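Local coordinates for protein putative serine phosphatase (Pseudomonas aeruginosa, PDB 6K4E) that probably removes phosphate from phosphoserine or phosphothreonine as the magnesium-binding PP2C domain of SiaA, in a threonine phosphorylation pathway that controls biofilm formation, at residues 186-191 with 220-225; 105-110 with 173-178. All blocks are in the same frame, centred on the assembly; numbering follows the deposited sequence.

Both contacts lie in one antiparallel five-stranded sheet of the PP2C fold, whose strand order is 95-101, 105-113, 171-179, 184-190, 223-226. Interaction 2 pairs the second and third strands, and interaction 1 joins the fourth strand to the fifth, at the sheet's edge within this chain; their centres are about 10 Å apart. Along the chain they come in series, interaction 2 closing before interaction 1 opens. The seam between them is made by consecutive strands: Ala190 N probably bonds to Ala173 O at 2.8 Å, and Ala186 O to Trp177 N. Strand 105-113 runs on to the magnesium ligands Asp112 and Cys113, so the sheet core reaches the metal centre directly.

Interaction 1: residues 186-191 with 220-225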
loop_
_atom_site.group_PDB
_atom_site.type_symbol
_atom_site.label_atom_id
_atom_site.label_comp_id
_atom_site.label_asym_id
_atom_site.label_seq_id
_atom_site.Cartn_x
_atom_site.Cartn_y
_atom_site.Cartn_z
ATOM N N ALA B 186 3.851 -18.018 -21.261
ATOM C CA ALA B 186 3.908 -18.749 -20.005
ATOM C C ALA B 186 2.868 -18.115 -19.106
ATOM O O ALA B 186 2.836 -16.898 -18.999
ATOM C CB ALA B 186 5.298 -18.646 -19.385
ATOM N N PHE B 187 1.983 -18.913 -18.524
ATOM C CA PHE B 187 0.939 -18.408 -17.634
ATOM C C PHE B 187 0.966 -19.119 -16.289
ATOM O O PHE B 187 1.142 -20.330 -16.231
ATOM C CB PHE B 187 -0.474 -18.562 -18.286
ATOM C CG PHE B 187 -1.633 -18.443 -17.307
ATOM C CD1 PHE B 187 -1.959 -17.216 -16.725
ATOM C CD2 PHE B 187 -2.350 -19.564 -16.916
ATOM C CE1 PHE B 187 -2.982 -17.126 -15.768
ATOM C CE2 PHE B 187 -3.376 -19.462 -15.977
ATOM C CZ PHE B 187 -3.695 -18.251 -15.427
ATOM N N ALA B 188 0.763 -18.375 -15.212
ATOM C CA ALA B 188 0.628 -18.950 -13.869
ATOM C C ALA B 188 -0.421 -18.142 -13.140
ATOM O O ALA B 188 -0.381 -16.923 -13.184
ATOM C CB ALA B 188 1.951 -18.930 -13.118
ATOM N N GLY B 189 -1.373 -18.825 -12.524
ATOM C CA GLY B 189 -2.472 -18.172 -11.827
ATOM C C GLY B 189 -2.905 -18.798 -10.522
ATOM O O GLY B 189 -2.785 -20.007 -10.336
ATOM N N ALA B 190 -3.372 -17.955 -9.591
ATOM C CA ALA B 190 -3.946 -18.355 -8.308
ATOM C C ALA B 190 -5.393 -17.845 -8.350
ATOM O O ALA B 190 -5.612 -16.643 -8.231
ATOM C CB ALA B 190 -3.185 -17.703 -7.164
ATOM N N LYS B 191 -6.342 -18.734 -8.702
ATOM C CA LYS B 191 -7.781 -18.491 -8.785
ATOM C C LYS B 191 -8.161 -17.524 -9.910
ATOM O O LYS B 191 -9.235 -16.911 -9.856
ATOM C CB LYS B 191 -8.359 -18.053 -7.423
ATOM C CG LYS B 191 -8.420 -19.198 -6.387
ATOM C CD LYS B 191 -8.934 -18.774 -5.021
ATOM C CE LYS B 191 -10.397 -18.403 -4.978
ATOM N NZ LYS B 191 -10.737 -17.734 -3.693
ATOM N N TYR B 220 3.366 -22.864 -7.214
ATOM C CA TYR B 220 2.935 -22.499 -8.564
ATOM C C TYR B 220 3.838 -23.026 -9.659
ATOM O O TYR B 220 5.056 -23.141 -9.484
ATOM C CB TYR B 220 2.723 -20.978 -8.684
ATOM C CG TYR B 220 1.673 -20.491 -7.711
ATOM C CD1 TYR B 220 0.335 -20.847 -7.862
ATOM C CD2 TYR B 220 2.028 -19.750 -6.587
ATOM C CE1 TYR B 220 -0.626 -20.464 -6.932
ATOM C CE2 TYR B 220 1.069 -19.336 -5.661
ATOM C CZ TYR B 220 -0.258 -19.702 -5.837
ATOM O OH TYR B 220 -1.224 -19.325 -4.937
ATOM N N ARG B 221 3.201 -23.380 -10.784
ATOM C CA ARG B 221 3.812 -23.918 -11.991
ATOM C C ARG B 221 3.296 -23.116 -13.197
ATOM O O ARG B 221 2.171 -22.616 -13.173
ATOM C CB ARG B 221 3.445 -25.413 -12.106
ATOM C CG ARG B 221 4.064 -26.163 -13.292
ATOM C CD ARG B 221 3.493 -27.568 -13.491
ATOM N NE ARG B 221 2.049 -27.566 -13.754
ATOM C CZ ARG B 221 1.496 -27.426 -14.956
ATOM N NH1 ARG B 221 2.258 -27.270 -16.034
ATOM N NH2 ARG B 221 0.177 -27.435 -15.090
ATOM N N ASN B 222 4.137 -22.954 -14.225
ATOM C CA ASN B 222 3.779 -22.282 -15.464
ATOM C C ASN B 222 3.151 -23.253 -16.456
ATOM O O ASN B 222 3.552 -24.411 -16.546
ATOM C CB ASN B 222 5.009 -21.659 -16.097
ATOM C CG ASN B 222 5.540 -20.505 -15.312
ATOM O OD1 ASN B 222 4.783 -19.691 -14.806
ATOM N ND2 ASN B 222 6.849 -20.429 -15.173
ATOM N N ILE B 223 2.171 -22.753 -17.203
ATOM C CA ILE B 223 1.521 -23.463 -18.278
ATOM C C ILE B 223 2.044 -22.759 -19.510
ATOM O O ILE B 223 1.800 -21.568 -19.699
ATOM C CB ILE B 223 -0.021 -23.418 -18.156
ATOM C CG1 ILE B 223 -0.479 -24.161 -16.871
ATOM C CG2 ILE B 223 -0.687 -24.003 -19.431
ATOM C CD1 ILE B 223 -1.902 -23.799 -16.389
ATOM N N GLU B 224 2.749 -23.498 -20.343
ATOM C CA GLU B 224 3.368 -22.927 -21.523
ATOM C C GLU B 224 2.715 -23.389 -22.774
ATOM O O GLU B 224 2.667 -24.585 -23.050
ATOM C CB GLU B 224 4.876 -23.177 -21.541
ATOM C CG GLU B 224 5.611 -22.531 -20.385
ATOM C CD GLU B 224 7.041 -23.007 -20.289
ATOM O OE1 GLU B 224 7.268 -24.099 -19.718
ATOM O OE2 GLU B 224 7.932 -22.304 -20.816
ATOM N N VAL B 225 2.185 -22.428 -23.524
ATOM C CA VAL B 225 1.490 -22.681 -24.765
ATOM C C VAL B 225 2.184 -22.038 -25.956
ATOM O O VAL B 225 2.775 -20.974 -25.795
ATOM C CB VAL B 225 -0.021 -22.318 -24.713
ATOM C CG1 VAL B 225 -0.804 -23.307 -23.839
ATOM C CG2 VAL B 225 -0.254 -20.866 -24.288
HETATM O O HOH W 1 -0.629 -22.075 -12.463
#
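Phe187 and Ile223 form an antiparallel hydrogen-bonded pair that fastens edge strand 223-226 to strand 184-190 in one sheet of the PP2C fold. Phe187 N donates to Ile223 O at 2.9 Å, and Ile223 N returns a bond to Phe187 O at 2.8 Å. The short strand segments run at 150° to each other, and the bridges end at Ile223; Asn222 still lies beside Ala188, and the chains part at Tyr220 and Arg221. There a water bridges the gap, donating to Arg221 O and accepting a weak bond from Gly189 N.

Asn222 can be followed outward. Its CB lies 4.1 Å from Phe187 O. With CG anti to its own carbonyl carbon (chi1 -69°), the amide is turned toward strand 184-190. OD1 packs on Ala188 CB at 3.4 Å and takes its hydrogen bond from Ala144 N, while ND2 bonds to Asp142 OD1, tying this edge to the start of helix 143-157.

On the face of Phe187 and Ile223, Phe187 CD2 lies 4.3 Å from Ile223 CD1, and both side chains reach Leu205 of the other large sheet. Gly189 N sits above one face of the Phe187 ring, toward its rim. Farther along, on the side of Ala186 and Ala188, the Tyr220 ring meets Ala190 obliquely: Ala190 CB is 3.8 Å from Tyr220 CE1 and 3.4 Å from Tyr220 OH, while that hydroxyl bonds to Arg210 O.

Interaction 2: residues 105-110 with 173-178; sequences GYLIGV and AGLVWV
Tyr106 lays one ring face against Val178 in the pairing of strands 105-113 and 171-179, second and third in one sheet of the PP2C fold. Val178 CB stands over the ring centre, 3.9 Å from the centroid and 13° off the normal, which makes this a CH-pi contact. The two methyls spread over the same face: Val178 CG2 reaches Tyr106 CE1 at 3.6 Å, whereas CG1 lies toward CE2. Tyr106 CG sits between its backbone N and carbonyl carbon (chi1 54°), a rotamer that stands the ring up beside the valine. Ile108 continues this surface, its CG2 packing on Val176 CB, and Phe298 of strand 293-300 in the facing sheet touches Tyr106, Ile108 and Val178.

On the reverse face the largest bump is Trp177. Its six-membered ring lies obliquely along the backbone of Gly105 and Tyr106, with CH2 3.5 Å from Gly105 C and CZ3 3.4 Å from Tyr106 N. Gly105 CA lies 3.1 Å from Val178 O, a CA-H...O contact, so the main chain of Gly105 sits close against both Val178 O and the indole. Gly109 provides a second hollow, into which Leu175 CD2 settles at 4.0 Å from Gly109 CA. The same methyl meets Leu107 CD1 at 3.9 Å, and both leucines rest on Ile146 of helix 143-157. Thus one face packs against a sheet and the other against a helix, as in the layered PP2C sandwich.

Six backbone bonds hold the register through Tyr106-Val178, Ile108-Val176 and Val110-Gly174, none with an N-H...O angle below about 150°. Across this buried interface, polarity is thus satisfied by paired amides and carbonyls, while the side chains contribute almost wholly apolar contact, consistent with a core held in register by main-chain bonds and filled by apolar packing.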
loop_
_atom_site.group_PDB
_atom_site.type_symbol
_atom_site.label_atom_id
_atom_site.label_comp_id
_atom_site.label_asym_id
_atom_site.label_seq_id
_atom_site.Cartn_x
_atom_site.Cartn_y
_atom_site.Cartn_z
ATOM N N GLY B 105 9.640 -9.472 -25.264
ATOM C CA GLY B 105 8.250 -9.736 -24.940
ATOM C C GLY B 105 7.751 -8.899 -23.785
ATOM O O GLY B 105 8.325 -7.856 -23.487
ATOM N N TYR B 106 6.676 -9.335 -23.109
ATOM C CA TYR B 106 6.160 -8.546 -21.992
ATOM C C TYR B 106 5.491 -9.368 -20.945
ATOM O O TYR B 106 4.957 -10.466 -21.226
ATOM C CB TYR B 106 5.212 -7.421 -22.476
ATOM C CG TYR B 106 4.071 -7.893 -23.349
ATOM C CD1 TYR B 106 2.838 -8.224 -22.802
ATOM C CD2 TYR B 106 4.210 -7.958 -24.735
ATOM C CE1 TYR B 106 1.778 -8.646 -23.612
ATOM C CE2 TYR B 106 3.173 -8.408 -25.546
ATOM C CZ TYR B 106 1.950 -8.722 -24.983
ATOM O OH TYR B 106 0.925 -9.160 -25.799
ATOM N N LEU B 107 5.450 -8.788 -19.739
ATOM C CA LEU B 107 4.765 -9.371 -18.602
ATOM C C LEU B 107 3.484 -8.608 -18.441
ATOM O O LEU B 107 3.500 -7.397 -18.441
ATOM C CB LEU B 107 5.609 -9.278 -17.328
ATOM C CG LEU B 107 4.946 -9.802 -16.044
ATOM C CD1 LEU B 107 4.880 -11.360 -16.017
ATOM C CD2 LEU B 107 5.670 -9.302 -14.864
ATOM N N ILE B 108 2.366 -9.321 -18.306
ATOM C CA ILE B 108 1.047 -8.707 -18.151
ATOM C C ILE B 108 0.220 -9.525 -17.144
ATOM O O ILE B 108 0.274 -10.751 -17.150
ATOM C CB ILE B 108 0.418 -8.528 -19.536
ATOM C CG1 ILE B 108 -0.800 -7.593 -19.502
ATOM C CG2 ILE B 108 0.112 -9.879 -20.217
ATOM C CD1 ILE B 108 -1.295 -7.027 -20.981
ATOM N N GLY B 109 -0.523 -8.858 -16.284
ATOM C CA GLY B 109 -1.316 -9.576 -15.293
ATOM C C GLY B 109 -2.416 -8.794 -14.612
ATOM O O GLY B 109 -2.514 -7.584 -14.782
ATOM N N VAL B 110 -3.280 -9.495 -13.874
ATOM C CA VAL B 110 -4.401 -8.927 -13.111
ATOM C C VAL B 110 -4.325 -9.497 -11.714
ATOM O O VAL B 110 -3.840 -10.618 -11.525
ATOM C CB VAL B 110 -5.812 -9.172 -13.723
ATOM C CG1 VAL B 110 -5.997 -8.437 -15.047
ATOM C CG2 VAL B 110 -6.140 -10.671 -13.837
ATOM N N ALA B 173 -4.471 -13.868 -8.605
ATOM C CA ALA B 173 -3.627 -13.268 -9.635
ATOM C C ALA B 173 -3.437 -14.183 -10.816
ATOM O O ALA B 173 -3.405 -15.397 -10.666
ATOM C CB ALA B 173 -2.275 -12.828 -9.081
ATOM N N GLY B 174 -3.385 -13.583 -11.990
ATOM C CA GLY B 174 -3.129 -14.271 -13.242
ATOM C C GLY B 174 -2.012 -13.487 -13.886
ATOM O O GLY B 174 -2.175 -12.291 -14.114
ATOM N N LEU B 175 -0.857 -14.117 -14.083
ATOM C CA LEU B 175 0.325 -13.486 -14.665
ATOM C C LEU B 175 0.749 -14.203 -15.905
ATOM O O LEU B 175 0.859 -15.420 -15.895
ATOM C CB LEU B 175 1.498 -13.535 -13.685
ATOM C CG LEU B 175 1.679 -12.389 -12.739
ATOM C CD1 LEU B 175 2.834 -12.668 -11.874
ATOM C CD2 LEU B 175 1.951 -11.086 -13.487
ATOM N N VAL B 176 1.069 -13.452 -16.952
ATOM C CA VAL B 176 1.473 -14.017 -18.231
ATOM C C VAL B 176 2.781 -13.405 -18.745
ATOM O O VAL B 176 2.884 -12.183 -18.852
ATOM C CB VAL B 176 0.325 -13.829 -19.264
ATOM C CG1 VAL B 176 0.740 -14.272 -20.658
ATOM C CG2 VAL B 176 -0.963 -14.543 -18.839
ATOM N N TRP B 177 3.740 -14.250 -19.137
ATOM C CA TRP B 177 4.927 -13.773 -19.830
ATOM C C TRP B 177 4.703 -14.110 -21.324
ATOM O O TRP B 177 4.623 -15.285 -21.683
ATOM C CB TRP B 177 6.247 -14.395 -19.293
ATOM C CG TRP B 177 7.385 -14.241 -20.260
ATOM C CD1 TRP B 177 7.933 -15.222 -21.025
ATOM C CD2 TRP B 177 8.037 -13.019 -20.645
ATOM N NE1 TRP B 177 8.929 -14.701 -21.819
ATOM C CE2 TRP B 177 8.989 -13.347 -21.635
ATOM C CE3 TRP B 177 7.959 -11.685 -20.204
ATOM C CZ2 TRP B 177 9.804 -12.383 -22.241
ATOM C CZ3 TRP B 177 8.788 -10.740 -20.783
ATOM C CH2 TRP B 177 9.691 -11.089 -21.796
ATOM N N VAL B 178 4.527 -13.077 -22.164
ATOM C CA VAL B 178 4.340 -13.211 -23.614
ATOM C C VAL B 178 5.711 -13.110 -24.237
ATOM O O VAL B 178 6.277 -12.025 -24.280
ATOM C CB VAL B 178 3.384 -12.135 -24.195
ATOM C CG1 VAL B 178 3.258 -12.240 -25.722
ATOM C CG2 VAL B 178 2.021 -12.210 -23.529
#